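Local coordinates for protein carbon monoxide dehydrogenase (Thermococcus sp. AM4, PDB 6T7J) that probably catalyses the oxidation of carbon monoxide to carbon dioxide at a metal cluster, here seen without nickel, and passes the electrons on through iron-sulfur clusters, at residues Gly31-Ala35 with Trp36-Leu40; Lys455-His458 with Asn459-His462; Met583-Gln586 with Lys587-Lys590; Met282-Glu285 with Met286-Ala290; Ile393-Tyr396 with Pro397-Pro400. All coordinates share one frame; numbering follows the deposited sequence.

Four of the five contacts guide the chain into a helix, and interaction 5 takes it out of one. Interactions 1 and 2 are the buried ones: they pack on each other through Trp36 on His458 and Leu39 on Lys455, their polar groups are tied to many partners, and side chains lie about 11 and 9 Å from the broken iron-sulfur cluster. Interaction 3 is partly buried, its capping serine inward and its lysines outward. Interaction 4 is a surface helix start with charged groups, yet Met286 and Phe289 turn inward onto Ile393 and Glu394 of interaction 5, so these two hold neighbouring helices together. They lie on the far side of the chain's centre from interaction 3.

Interaction 1 (Gly31-Ala35 with Trp36-Leu40); sequences GIKTA and WHRLL
Thr34 and His37 form a capping box at the start of helix 35-42, and this is the tightly packed half of the contact. Thr34, the N-cap, carries OG1 between its backbone N and carbonyl carbon (chi1 80°), which turns the oxygen toward the first turn of the helix. There OG1 accepts from Trp36 N at 3.2 Å and also meets the indole at its edge, in the ring plane, 3.1 Å from Trp36 CE3. The return bond of the box runs from Thr34 N to His37 ND1, 3.0 Å long and nearly straight, the donor tilted moderately out of the imidazole plane. The far nitrogen, His37 NE2, is bonded to Glu28 OE2 on helix 20-30, so the ring is held at both nitrogens. A leucine in place of His37 would probably leave Thr34 N without its acceptor and Glu28 without its mate. The more open side is that of Lys33, whose extended chain leads away from this packing to a salt bridge with Glu41 of helix 35-42. Preceding it, Gly31 ends helix 20-30 in a Schellman motif, so the cap follows after a short linker. Arg38 is buried again: its NH2 forms a salt bridge with Glu326 and bonds to Val76 O of the second subunit, and the chain bends at chi3 (-64°) back over the linker. Its NH1 makes a weak bond to Lys33 O, while Thr34 O sits over the centre of the guanidinium, 3.4 Å above its plane.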
loop_
_atom_site.group_PDB
_atom_site.type_symbol
_atom_site.label_atom_id
_atom_site.label_comp_id
_atom_site.label_asym_id
_atom_site.label_seq_id
_atom_site.Cartn_x
_atom_site.Cartn_y
_atom_site.Cartn_z
ATOM N N GLY A 31 -15.876 34.408 5.503
ATOM C CA GLY A 31 -14.461 34.130 5.641
ATOM C C GLY A 31 -14.130 32.669 5.840
ATOM O O GLY A 31 -13.161 32.350 6.537
ATOM N N ILE A 32 -14.911 31.770 5.249
ATOM C CA ILE A 32 -14.733 30.331 5.401
ATOM C C ILE A 32 -14.228 29.777 4.076
ATOM O O ILE A 32 -14.881 29.941 3.037
ATOM C CB ILE A 32 -16.037 29.643 5.830
ATOM C CG1 ILE A 32 -16.441 30.105 7.232
ATOM C CG2 ILE A 32 -15.883 28.133 5.784
ATOM C CD1 ILE A 32 -17.785 29.578 7.686
ATOM N N LYS A 33 -13.071 29.120 4.113
ATOM C CA LYS A 33 -12.472 28.565 2.906
ATOM C C LYS A 33 -13.140 27.247 2.537
ATOM O O LYS A 33 -13.369 26.392 3.398
ATOM C CB LYS A 33 -10.971 28.351 3.101
ATOM C CG LYS A 33 -10.189 29.610 3.439
ATOM C CD LYS A 33 -8.694 29.394 3.242
ATOM C CE LYS A 33 -7.880 30.488 3.911
ATOM N NZ LYS A 33 -6.438 30.406 3.556
ATOM N N THR A 34 -13.449 27.085 1.256
ATOM C CA THR A 34 -13.932 25.826 0.709
ATOM C C THR A 34 -12.818 25.166 -0.097
ATOM O O THR A 34 -11.697 25.677 -0.191
ATOM C CB THR A 34 -15.180 26.044 -0.151
ATOM O OG1 THR A 34 -14.797 26.516 -1.449
ATOM C CG2 THR A 34 -16.111 27.053 0.503
ATOM N N ALA A 35 -13.136 24.011 -0.687
ATOM C CA ALA A 35 -12.151 23.303 -1.497
ATOM C C ALA A 35 -11.713 24.128 -2.702
ATOM O O ALA A 35 -10.564 24.020 -3.144
ATOM C CB ALA A 35 -12.712 21.954 -1.950
ATOM N N TRP A 36 -12.606 24.963 -3.237
ATOM C CA TRP A 36 -12.254 25.786 -4.390
ATOM C C TRP A 36 -11.219 26.847 -4.024
ATOM O O TRP A 36 -10.250 27.061 -4.765
ATOM C CB TRP A 36 -13.514 26.436 -4.966
ATOM C CG TRP A 36 -14.474 25.472 -5.610
ATOM C CD1 TRP A 36 -14.414 24.983 -6.882
ATOM C CD2 TRP A 36 -15.645 24.895 -5.014
ATOM N NE1 TRP A 36 -15.469 24.135 -7.115
ATOM C CE2 TRP A 36 -16.241 24.064 -5.985
ATOM C CE3 TRP A 36 -16.245 24.997 -3.755
ATOM C CZ2 TRP A 36 -17.407 23.341 -5.736
ATOM C CZ3 TRP A 36 -17.403 24.279 -3.511
ATOM C CH2 TRP A 36 -17.971 23.461 -4.497
ATOM N N HIS A 37 -11.404 27.519 -2.882
ATOM C CA HIS A 37 -10.443 28.530 -2.452
ATOM C C HIS A 37 -9.063 27.923 -2.232
ATOM O O HIS A 37 -8.046 28.507 -2.627
ATOM C CB HIS A 37 -10.932 29.212 -1.173
ATOM C CG HIS A 37 -12.294 29.821 -1.293
ATOM N ND1 HIS A 37 -13.441 29.164 -0.900
ATOM C CD2 HIS A 37 -12.694 31.027 -1.760
ATOM C CE1 HIS A 37 -14.488 29.939 -1.122
ATOM N NE2 HIS A 37 -14.062 31.074 -1.646
ATOM N N ARG A 38 -9.005 26.744 -1.610
ATOM C CA ARG A 38 -7.713 26.121 -1.352
ATOM C C ARG A 38 -7.086 25.583 -2.633
ATOM O O ARG A 38 -5.857 25.616 -2.780
ATOM C CB ARG A 38 -7.872 25.024 -0.301
ATOM C CG ARG A 38 -8.326 25.563 1.055
ATOM C CD ARG A 38 -8.318 24.493 2.130
ATOM N NE ARG A 38 -9.282 23.436 1.844
ATOM C CZ ARG A 38 -10.543 23.439 2.267
ATOM N NH1 ARG A 38 -10.997 24.445 3.001
ATOM N NH2 ARG A 38 -11.350 22.435 1.951
ATOM N N LEU A 39 -7.904 25.102 -3.575
ATOM C CA LEU A 39 -7.388 24.778 -4.900
ATOM C C LEU A 39 -6.738 25.995 -5.544
ATOM O O LEU A 39 -5.649 25.895 -6.122
ATOM C CB LEU A 39 -8.506 24.243 -5.794
ATOM C CG LEU A 39 -8.128 24.116 -7.272
ATOM C CD1 LEU A 39 -7.075 23.031 -7.460
ATOM C CD2 LEU A 39 -9.353 23.839 -8.135
ATOM N N LEU A 40 -7.397 27.155 -5.456
ATOM C CA LEU A 40 -6.801 28.384 -5.974
ATOM C C LEU A 40 -5.497 28.709 -5.253
ATOM O O LEU A 40 -4.536 29.181 -5.871
ATOM C CB LEU A 40 -7.788 29.545 -5.843
ATOM C CG LEU A 40 -9.003 29.523 -6.773
ATOM C CD1 LEU A 40 -9.874 30.752 -6.548
ATOM C CD2 LEU A 40 -8.563 29.427 -8.224
#

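Interaction 2 (Lys455-His458 with Asn459-His462); sequences KVKH and NYSH
Lys455 leads up to the meeting of Lys457 with Tyr460, sending NZ to Gln45 and to Gly61 O of the second subunit. Lys457 makes the first contact: CG anti to the backbone N (chi1 -173°) carries the chain obliquely past Tyr460, with Lys457 CG 3.6 Å from Tyr460 CB and the next methylene beside the start of the ring. Its carbonyl closes a type II turn, Lys457 O accepting from Tyr460 N at 3.2 Å with the donor well above the carbonyl plane. His458 and Asn459 fill the corners of this turn, Asn459 with positive phi. Their side chains run alongside each other with ring and amide 33° apart. The amide nitrogen lies over one face of the imidazole, toward its rim, and Asn459 ND2 comes 3.1 Å from His458 CE1; this is packing, not a hydrogen bond. The polar ends are engaged elsewhere, His458 ND1 with Ser15 OG and Asn459 OD1 with Asn452 ND2, which fixes how both groups are turned. An alanine at His458 would probably strip the amide of the surface it lies against and leave Ser15 without this partner. Glu554 takes Asn459 N and His462 N, serving the start of the helix where the Asn459 side chain makes no cap. The Asn459 side chain lies about 9 Å from the broken iron-sulfur cluster, and His462 NE2 bonds to O of the pocket residue Cys451. The turn begins helix 460-471, the crossover between parallel strands 444-448 and 474-478, with Asn459 packed on helix 480-489 and Tyr460 on Pro610 of helix 610-627.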
loop_
_atom_site.group_PDB
_atom_site.type_symbol
_atom_site.label_atom_id
_atom_site.label_comp_id
_atom_site.label_asym_id
_atom_site.label_seq_id
_atom_site.Cartn_x
_atom_site.Cartn_y
_atom_site.Cartn_z
ATOM N N LYS A 455 -11.140 20.991 -10.189
ATOM C CA LYS A 455 -10.408 21.394 -11.384
ATOM C C LYS A 455 -11.328 21.498 -12.592
ATOM O O LYS A 455 -11.046 22.264 -13.521
ATOM C CB LYS A 455 -9.272 20.410 -11.662
ATOM C CG LYS A 455 -8.212 20.381 -10.579
ATOM C CD LYS A 455 -7.147 19.347 -10.873
ATOM C CE LYS A 455 -6.044 19.393 -9.832
ATOM N NZ LYS A 455 -4.748 18.904 -10.380
ATOM N N VAL A 456 -12.419 20.738 -12.601
ATOM C CA VAL A 456 -13.434 20.832 -13.640
ATOM C C VAL A 456 -14.703 21.403 -13.019
ATOM O O VAL A 456 -14.902 21.369 -11.799
ATOM C CB VAL A 456 -13.709 19.470 -14.310
ATOM C CG1 VAL A 456 -12.445 18.933 -14.963
ATOM C CG2 VAL A 456 -14.254 18.474 -13.293
ATOM N N LYS A 457 -15.569 21.942 -13.876
ATOM C CA LYS A 457 -16.808 22.550 -13.406
ATOM C C LYS A 457 -17.651 21.527 -12.654
ATOM O O LYS A 457 -17.825 20.391 -13.106
ATOM C CB LYS A 457 -17.595 23.133 -14.580
ATOM C CG LYS A 457 -18.820 23.923 -14.151
ATOM C CD LYS A 457 -19.413 24.721 -15.296
ATOM C CE LYS A 457 -20.531 25.625 -14.802
ATOM N NZ LYS A 457 -21.014 26.557 -15.860
ATOM N N HIS A 458 -18.177 21.939 -11.502
ATOM C CA HIS A 458 -18.791 21.008 -10.562
ATOM C C HIS A 458 -20.063 20.399 -11.144
ATOM O O HIS A 458 -21.026 21.113 -11.448
ATOM C CB HIS A 458 -19.087 21.716 -9.243
ATOM C CG HIS A 458 -19.777 20.849 -8.239
ATOM N ND1 HIS A 458 -21.002 21.170 -7.694
ATOM C CD2 HIS A 458 -19.418 19.666 -7.685
ATOM C CE1 HIS A 458 -21.366 20.224 -6.846
ATOM N NE2 HIS A 458 -20.422 19.300 -6.823
ATOM N N ASN A 459 -20.053 19.074 -11.301
ATOM C CA ASN A 459 -21.176 18.282 -11.793
ATOM C C ASN A 459 -21.535 18.596 -13.240
ATOM O O ASN A 459 -22.463 17.993 -13.786
ATOM C CB ASN A 459 -22.409 18.468 -10.903
ATOM C CG ASN A 459 -22.279 17.757 -9.569
ATOM O OD1 ASN A 459 -21.506 16.809 -9.429
ATOM N ND2 ASN A 459 -23.040 18.213 -8.583
ATOM N N TYR A 460 -20.806 19.514 -13.883
ATOM C CA TYR A 460 -21.141 19.869 -15.260
ATOM C C TYR A 460 -20.898 18.707 -16.213
ATOM O O TYR A 460 -21.736 18.421 -17.075
ATOM C CB TYR A 460 -20.350 21.096 -15.713
ATOM C CG TYR A 460 -20.671 21.513 -17.133
ATOM C CD1 TYR A 460 -21.841 22.202 -17.426
ATOM C CD2 TYR A 460 -19.816 21.199 -18.183
ATOM C CE1 TYR A 460 -22.146 22.575 -18.723
ATOM C CE2 TYR A 460 -20.113 21.570 -19.483
ATOM C CZ TYR A 460 -21.279 22.257 -19.746
ATOM O OH TYR A 460 -21.580 22.628 -21.035
ATOM N N SER A 461 -19.757 18.027 -16.081
ATOM C CA SER A 461 -19.458 16.942 -17.009
ATOM C C SER A 461 -20.381 15.750 -16.782
ATOM O O SER A 461 -20.847 15.136 -17.748
ATOM C CB SER A 461 -17.990 16.536 -16.895
ATOM O OG SER A 461 -17.156 17.473 -17.559
ATOM N N HIS A 462 -20.676 15.422 -15.520
ATOM C CA HIS A 462 -21.640 14.367 -15.223
ATOM C C HIS A 462 -22.933 14.567 -16.009
ATOM O O HIS A 462 -23.328 13.725 -16.831
ATOM C CB HIS A 462 -21.938 14.337 -13.720
ATOM C CG HIS A 462 -20.812 13.820 -12.877
ATOM N ND1 HIS A 462 -20.133 12.657 -13.168
ATOM C CD2 HIS A 462 -20.257 14.306 -11.741
ATOM C CE1 HIS A 462 -19.205 12.451 -12.250
ATOM N NE2 HIS A 462 -19.258 13.437 -11.374
#

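Interaction 3 (Met583-Gln586 with Lys587-Lys590); sequences MGSQ and KVAK
With chi1 at 153°, Ser585 swings its hydroxyl roughly opposite its own backbone N and under the first turn of the helix, where it meets Val588. Val588 N points at Ser585 OG over 2.9 Å, an almost straight capping bond (165°). Val588 in turn has CG2 beside its backbone N, and this methyl flanks the same oxygen: Val588 CG2 lies 3.3 Å from Ser585 OG. The hydroxyl has a second partner in Asp82 OD1, so OG is gripped both by the helix it caps and by a carboxylate of another helix. That carboxylate, close to the N-terminal end of the helix, would probably be favoured by the helix dipole. The regular backbone bonds begin at once: Ser585 O receives Ala589 N at 3.2 Å, and Gln586 O receives Lys590 N at 2.9 Å. Met583 folds back at chi2 (-43°), and its SD reaches Ala589 CB at 4.2 Å, a light apolar touch on the outer side. Gln586 and Lys587 run outward from the same turn, and Lys590 bends along the helix to a salt bridge with Asp595. Helix 586-595 follows strand 574-576 on the way to strand 604-606, and on its inner side Val588 packs against Val85 and Ala86 of helix 81-115 and against Pro212 and Leu216 of helix 212-242.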
loop_
_atom_site.group_PDB
_atom_site.type_symbol
_atom_site.label_atom_id
_atom_site.label_comp_id
_atom_site.label_asym_id
_atom_site.label_seq_id
_atom_site.Cartn_x
_atom_site.Cartn_y
_atom_site.Cartn_z
ATOM N N MET A 583 0.796 11.542 -18.052
ATOM C CA MET A 583 1.228 12.124 -19.319
ATOM C C MET A 583 2.721 12.429 -19.363
ATOM O O MET A 583 3.225 12.802 -20.427
ATOM C CB MET A 583 0.425 13.391 -19.616
ATOM C CG MET A 583 -1.028 13.115 -19.983
ATOM S SD MET A 583 -1.220 11.719 -21.117
ATOM C CE MET A 583 -2.946 11.313 -20.860
ATOM N N GLY A 584 3.439 12.276 -18.251
ATOM C CA GLY A 584 4.883 12.414 -18.282
ATOM C C GLY A 584 5.607 11.270 -18.961
ATOM O O GLY A 584 6.827 11.352 -19.137
ATOM N N SER A 585 4.890 10.216 -19.346
ATOM C CA SER A 585 5.476 9.037 -19.974
ATOM C C SER A 585 4.655 8.677 -21.201
ATOM O O SER A 585 3.440 8.468 -21.098
ATOM C CB SER A 585 5.527 7.859 -18.996
ATOM O OG SER A 585 5.480 6.619 -19.681
ATOM N N GLN A 586 5.312 8.607 -22.360
ATOM C CA GLN A 586 4.614 8.201 -23.574
ATOM C C GLN A 586 4.286 6.713 -23.549
ATOM O O GLN A 586 3.207 6.299 -23.990
ATOM C CB GLN A 586 5.454 8.544 -24.804
ATOM C CG GLN A 586 5.157 9.909 -25.409
ATOM C CD GLN A 586 5.446 9.960 -26.898
ATOM O OE1 GLN A 586 6.120 10.871 -27.380
ATOM N NE2 GLN A 586 4.935 8.980 -27.635
ATOM N N LYS A 587 5.208 5.897 -23.030
ATOM C CA LYS A 587 5.003 4.452 -23.007
ATOM C C LYS A 587 3.802 4.080 -22.143
ATOM O O LYS A 587 2.940 3.302 -22.563
ATOM C CB LYS A 587 6.270 3.754 -22.505
ATOM C CG LYS A 587 6.243 2.237 -22.630
ATOM C CD LYS A 587 7.637 1.679 -22.892
ATOM C CE LYS A 587 7.601 0.176 -23.141
ATOM N NZ LYS A 587 6.812 -0.186 -24.356
ATOM N N VAL A 588 3.725 4.639 -20.934
ATOM C CA VAL A 588 2.614 4.322 -20.043
ATOM C C VAL A 588 1.302 4.851 -20.613
ATOM O O VAL A 588 0.261 4.188 -20.529
ATOM C CB VAL A 588 2.888 4.874 -18.632
ATOM C CG1 VAL A 588 1.649 4.752 -17.754
ATOM C CG2 VAL A 588 4.061 4.141 -18.003
ATOM N N ALA A 589 1.332 6.049 -21.203
ATOM C CA ALA A 589 0.121 6.603 -21.800
ATOM C C ALA A 589 -0.407 5.704 -22.909
ATOM O O ALA A 589 -1.616 5.447 -22.987
ATOM C CB ALA A 589 0.390 8.009 -22.335
ATOM N N LYS A 590 0.478 5.205 -23.773
ATOM C CA LYS A 590 -0.015 4.354 -24.847
ATOM C C LYS A 590 -0.414 2.971 -24.338
ATOM O O LYS A 590 -1.345 2.370 -24.880
ATOM C CB LYS A 590 1.010 4.248 -25.972
ATOM C CG LYS A 590 0.501 3.465 -27.176
ATOM C CD LYS A 590 1.568 2.532 -27.706
ATOM C CE LYS A 590 2.327 1.882 -26.566
ATOM N NZ LYS A 590 3.262 0.830 -27.060
#

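Interaction 4 (Met282-Glu285 with Met286-Ala290); sequences MSEE and MQKFA
Glu285 and Met286 leave the first turn of helix 284-292 side by side and pointing the same way. The Glu285 chain is extended and lies along the thioether, CG 4.1 Å from Met286 SD, before its carboxylate goes on to Lys386. Met286 is bent at chi2 and chi3, and the side chain packs on Arg390 and Ile393 of helix 381-395. Gln287 is turned back toward the helix start: chi1 (-59°) brings Gln287 CG to 3.1 Å from Ser283 O, and the bend at chi2 turns Gln287 NE2 back to Met282 CA, 3.6 Å away. The same carbonyl, Ser283 O, takes Gln287 N at 3.3 Å in its own plane. On the outer side Glu284 and Lys288 cross obliquely; Glu284 OE2 and Lys288 NZ are 3.7 Å apart, a long salt bridge whose carboxylate position is doubtful. Ser283, the N-cap, has its OG bonded to Ile280 O. The chemistry is therefore split by side: the solvent-facing pair is probably a loose electrostatic link, whereas firmer hold comes from the salt bridge of Glu285 to Lys386 and from Gln287 OE1, which accepts from Val298 N.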
loop_
_atom_site.group_PDB
_atom_site.type_symbol
_atom_site.label_atom_id
_atom_site.label_comp_id
_atom_site.label_asym_id
_atom_site.label_seq_id
_atom_site.Cartn_x
_atom_site.Cartn_y
_atom_site.Cartn_z
ATOM N N MET A 282 -35.395 8.595 12.464
ATOM C CA MET A 282 -36.762 8.690 11.972
ATOM C C MET A 282 -37.735 7.837 12.779
ATOM O O MET A 282 -38.924 7.788 12.443
ATOM C CB MET A 282 -36.828 8.328 10.480
ATOM C CG MET A 282 -36.839 6.847 10.147
ATOM S SD MET A 282 -36.670 6.604 8.361
ATOM C CE MET A 282 -37.491 5.027 8.139
ATOM N N SER A 283 -37.264 7.177 13.834
ATOM C CA SER A 283 -38.171 6.590 14.806
ATOM C C SER A 283 -38.917 7.696 15.550
ATOM O O SER A 283 -38.449 8.832 15.662
ATOM C CB SER A 283 -37.409 5.709 15.795
ATOM O OG SER A 283 -36.690 6.498 16.730
ATOM N N GLU A 284 -40.095 7.349 16.070
ATOM C CA GLU A 284 -40.940 8.354 16.703
ATOM C C GLU A 284 -40.390 8.823 18.048
ATOM O O GLU A 284 -40.717 9.936 18.482
ATOM C CB GLU A 284 -42.357 7.805 16.863
ATOM C CG GLU A 284 -43.384 8.841 17.258
ATOM C CD GLU A 284 -43.948 8.577 18.633
ATOM O OE1 GLU A 284 -44.366 7.435 18.902
ATOM O OE2 GLU A 284 -43.994 9.508 19.443
ATOM N N GLU A 285 -39.560 8.009 18.709
ATOM C CA GLU A 285 -38.939 8.437 19.960
ATOM C C GLU A 285 -38.119 9.704 19.753
ATOM O O GLU A 285 -38.273 10.689 20.486
ATOM C CB GLU A 285 -38.065 7.316 20.526
ATOM C CG GLU A 285 -37.259 7.721 21.750
ATOM C CD GLU A 285 -36.267 6.657 22.183
ATOM O OE1 GLU A 285 -35.699 6.782 23.290
ATOM O OE2 GLU A 285 -36.052 5.696 21.418
ATOM N N MET A 286 -37.247 9.700 18.742
ATOM C CA MET A 286 -36.450 10.888 18.459
ATOM C C MET A 286 -37.308 12.025 17.922
ATOM O O MET A 286 -36.974 13.195 18.129
ATOM C CB MET A 286 -35.330 10.553 17.475
ATOM C CG MET A 286 -34.473 9.366 17.878
ATOM S SD MET A 286 -34.132 9.284 19.644
ATOM C CE MET A 286 -33.164 10.761 19.871
ATOM N N GLN A 287 -38.415 11.709 17.244
ATOM C CA GLN A 287 -39.324 12.759 16.794
ATOM C C GLN A 287 -39.884 13.536 17.980
ATOM O O GLN A 287 -39.869 14.775 17.992
ATOM C CB GLN A 287 -40.454 12.158 15.958
ATOM C CG GLN A 287 -39.990 11.404 14.720
ATOM C CD GLN A 287 -39.256 12.287 13.727
ATOM O OE1 GLN A 287 -39.624 13.443 13.515
ATOM N NE2 GLN A 287 -38.213 11.743 13.112
ATOM N N LYS A 288 -40.361 12.830 19.006
ATOM C CA LYS A 288 -40.888 13.550 20.160
ATOM C C LYS A 288 -39.772 14.156 21.007
ATOM O O LYS A 288 -39.989 15.184 21.656
ATOM C CB LYS A 288 -41.777 12.640 21.004
ATOM C CG LYS A 288 -41.180 11.275 21.229
ATOM C CD LYS A 288 -42.202 10.176 21.341
ATOM C CE LYS A 288 -43.181 10.417 22.456
ATOM N NZ LYS A 288 -43.659 9.157 23.096
ATOM N N PHE A 289 -38.572 13.563 21.002
ATOM C CA PHE A 289 -37.434 14.219 21.649
ATOM C C PHE A 289 -37.154 15.576 21.009
ATOM O O PHE A 289 -36.991 16.591 21.703
ATOM C CB PHE A 289 -36.197 13.318 21.576
ATOM C CG PHE A 289 -35.142 13.638 22.604
ATOM C CD1 PHE A 289 -35.482 13.818 23.936
ATOM C CD2 PHE A 289 -33.809 13.750 22.237
ATOM C CE1 PHE A 289 -34.511 14.108 24.882
ATOM C CE2 PHE A 289 -32.836 14.041 23.179
ATOM C CZ PHE A 289 -33.188 14.218 24.502
ATOM N N ALA A 290 -37.115 15.611 19.674
ATOM C CA ALA A 290 -36.893 16.868 18.966
ATOM C C ALA A 290 -38.029 17.846 19.201
ATOM O O ALA A 290 -37.803 19.063 19.269
ATOM C CB ALA A 290 -36.720 16.609 17.471
#

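Interaction 5 (Ile393-Tyr396 with Pro397-Pro400); sequences IENY and PNRP
Asn398 reaches back to Asn395 with ND2, which gives OD1 an almost straight hydrogen bond of 2.9 Å (172°). The donor lies in the carbonyl plane of Asn395 and the oxygen in the amide plane of Asn398, although the two amides are turned 57° against each other and the side chains cross at about a right angle. The same residues are joined a second time through the backbone, Asn398 N to Asn395 O at 2.9 Å, so they clasp each other twice across one turn. Asn395 can do this because its CG is anti to the backbone N (chi1 -165°), while its own ND2 is held by His356 O and Glu335 O. Pro397 has no N-H to give, and it sets its ring against the preceding turn, with CD 3.1 Å from Glu394 O. Tyr396 to Asn398 have 3-10 geometry, and Arg399 N closes the next turn on Tyr396 O at 3.2 Å, coming from above the carbonyl plane. Arg399 then bends at chi3 and lays one guanidinium face under the edge of the Tyr396 ring, CE1 standing 3.8 Å above that plane toward its rim. Beyond this, Glu335 OE1 forms a salt bridge with Arg399 NH1 and so meets the charge of the buried arginine, while Lys258 O accepts from NH2. The segment 393-396 rests with Ile393 on Met286, Phe289 and Ala290 of helix 284-292, while Ile393 and Tyr396 both press on Val262 of the parallel strand 261-268.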
loop_
_atom_site.group_PDB
_atom_site.type_symbol
_atom_site.label_atom_id
_atom_site.label_comp_id
_atom_site.label_asym_id
_atom_site.label_seq_id
_atom_site.Cartn_x
_atom_site.Cartn_y
_atom_site.Cartn_z
ATOM N N ILE A 393 -30.031 16.324 18.366
ATOM C CA ILE A 393 -31.277 16.969 18.772
ATOM C C ILE A 393 -31.020 17.990 19.873
ATOM O O ILE A 393 -31.643 19.057 19.912
ATOM C CB ILE A 393 -32.300 15.906 19.210
ATOM C CG1 ILE A 393 -32.812 15.135 17.993
ATOM C CG2 ILE A 393 -33.448 16.540 19.975
ATOM C CD1 ILE A 393 -33.561 13.886 18.350
ATOM N N GLU A 394 -30.091 17.682 20.779
ATOM C CA GLU A 394 -29.775 18.607 21.859
ATOM C C GLU A 394 -28.963 19.793 21.360
ATOM O O GLU A 394 -28.990 20.863 21.979
ATOM C CB GLU A 394 -29.028 17.873 22.971
ATOM C CG GLU A 394 -29.882 16.858 23.710
ATOM C CD GLU A 394 -29.082 15.682 24.227
ATOM O OE1 GLU A 394 -29.698 14.737 24.765
ATOM O OE2 GLU A 394 -27.840 15.699 24.093
ATOM N N ASN A 395 -28.231 19.626 20.256
ATOM C CA ASN A 395 -27.550 20.765 19.654
ATOM C C ASN A 395 -28.489 21.654 18.848
ATOM O O ASN A 395 -28.130 22.801 18.558
ATOM C CB ASN A 395 -26.405 20.294 18.756
ATOM C CG ASN A 395 -25.445 21.415 18.406
ATOM O OD1 ASN A 395 -25.221 22.328 19.204
ATOM N ND2 ASN A 395 -24.876 21.355 17.209
ATOM N N TYR A 396 -29.658 21.142 18.463
ATOM C CA TYR A 396 -30.620 21.955 17.711
ATOM C C TYR A 396 -30.853 23.364 18.260
ATOM O O TYR A 396 -30.905 24.303 17.447
ATOM C CB TYR A 396 -31.962 21.218 17.598
ATOM C CG TYR A 396 -33.027 22.002 16.854
ATOM C CD1 TYR A 396 -33.018 22.080 15.466
ATOM C CD2 TYR A 396 -34.043 22.661 17.539
ATOM C CE1 TYR A 396 -33.988 22.792 14.780
ATOM C CE2 TYR A 396 -35.019 23.378 16.861
ATOM C CZ TYR A 396 -34.985 23.437 15.482
ATOM O OH TYR A 396 -35.950 24.144 14.800
ATOM N N PRO A 397 -31.015 23.595 19.569
ATOM C CA PRO A 397 -31.234 24.978 20.039
ATOM C C PRO A 397 -30.093 25.936 19.734
ATOM O O PRO A 397 -30.293 27.154 19.821
ATOM C CB PRO A 397 -31.422 24.810 21.553
ATOM C CG PRO A 397 -31.923 23.430 21.714
ATOM C CD PRO A 397 -31.226 22.622 20.658
ATOM N N ASN A 398 -28.911 25.438 19.380
ATOM C CA ASN A 398 -27.754 26.288 19.135
ATOM C C ASN A 398 -27.638 26.737 17.685
ATOM O O ASN A 398 -26.645 27.379 17.330
ATOM C CB ASN A 398 -26.473 25.565 19.552
ATOM C CG ASN A 398 -26.421 25.287 21.037
ATOM O OD1 ASN A 398 -26.755 26.148 21.852
ATOM N ND2 ASN A 398 -26.005 24.077 21.401
ATOM N N ARG A 399 -28.616 26.421 16.849
ATOM C CA ARG A 399 -28.539 26.782 15.437
ATOM C C ARG A 399 -28.627 28.292 15.270
ATOM O O ARG A 399 -29.663 28.884 15.604
ATOM C CB ARG A 399 -29.654 26.105 14.647
ATOM C CG ARG A 399 -29.796 26.641 13.232
ATOM C CD ARG A 399 -31.083 26.168 12.585
ATOM N NE ARG A 399 -31.124 24.716 12.455
ATOM C CZ ARG A 399 -31.903 24.066 11.599
ATOM N NH1 ARG A 399 -31.874 22.741 11.549
ATOM N NH2 ARG A 399 -32.710 24.740 10.790
ATOM N N PRO A 400 -27.585 28.955 14.762
ATOM C CA PRO A 400 -27.686 30.399 14.514
ATOM C C PRO A 400 -28.654 30.696 13.382
ATOM O O PRO A 400 -28.253 30.762 12.215
ATOM C CB PRO A 400 -26.250 30.795 14.151
ATOM C CG PRO A 400 -25.656 29.545 13.581
ATOM C CD PRO A 400 -26.293 28.401 14.321
#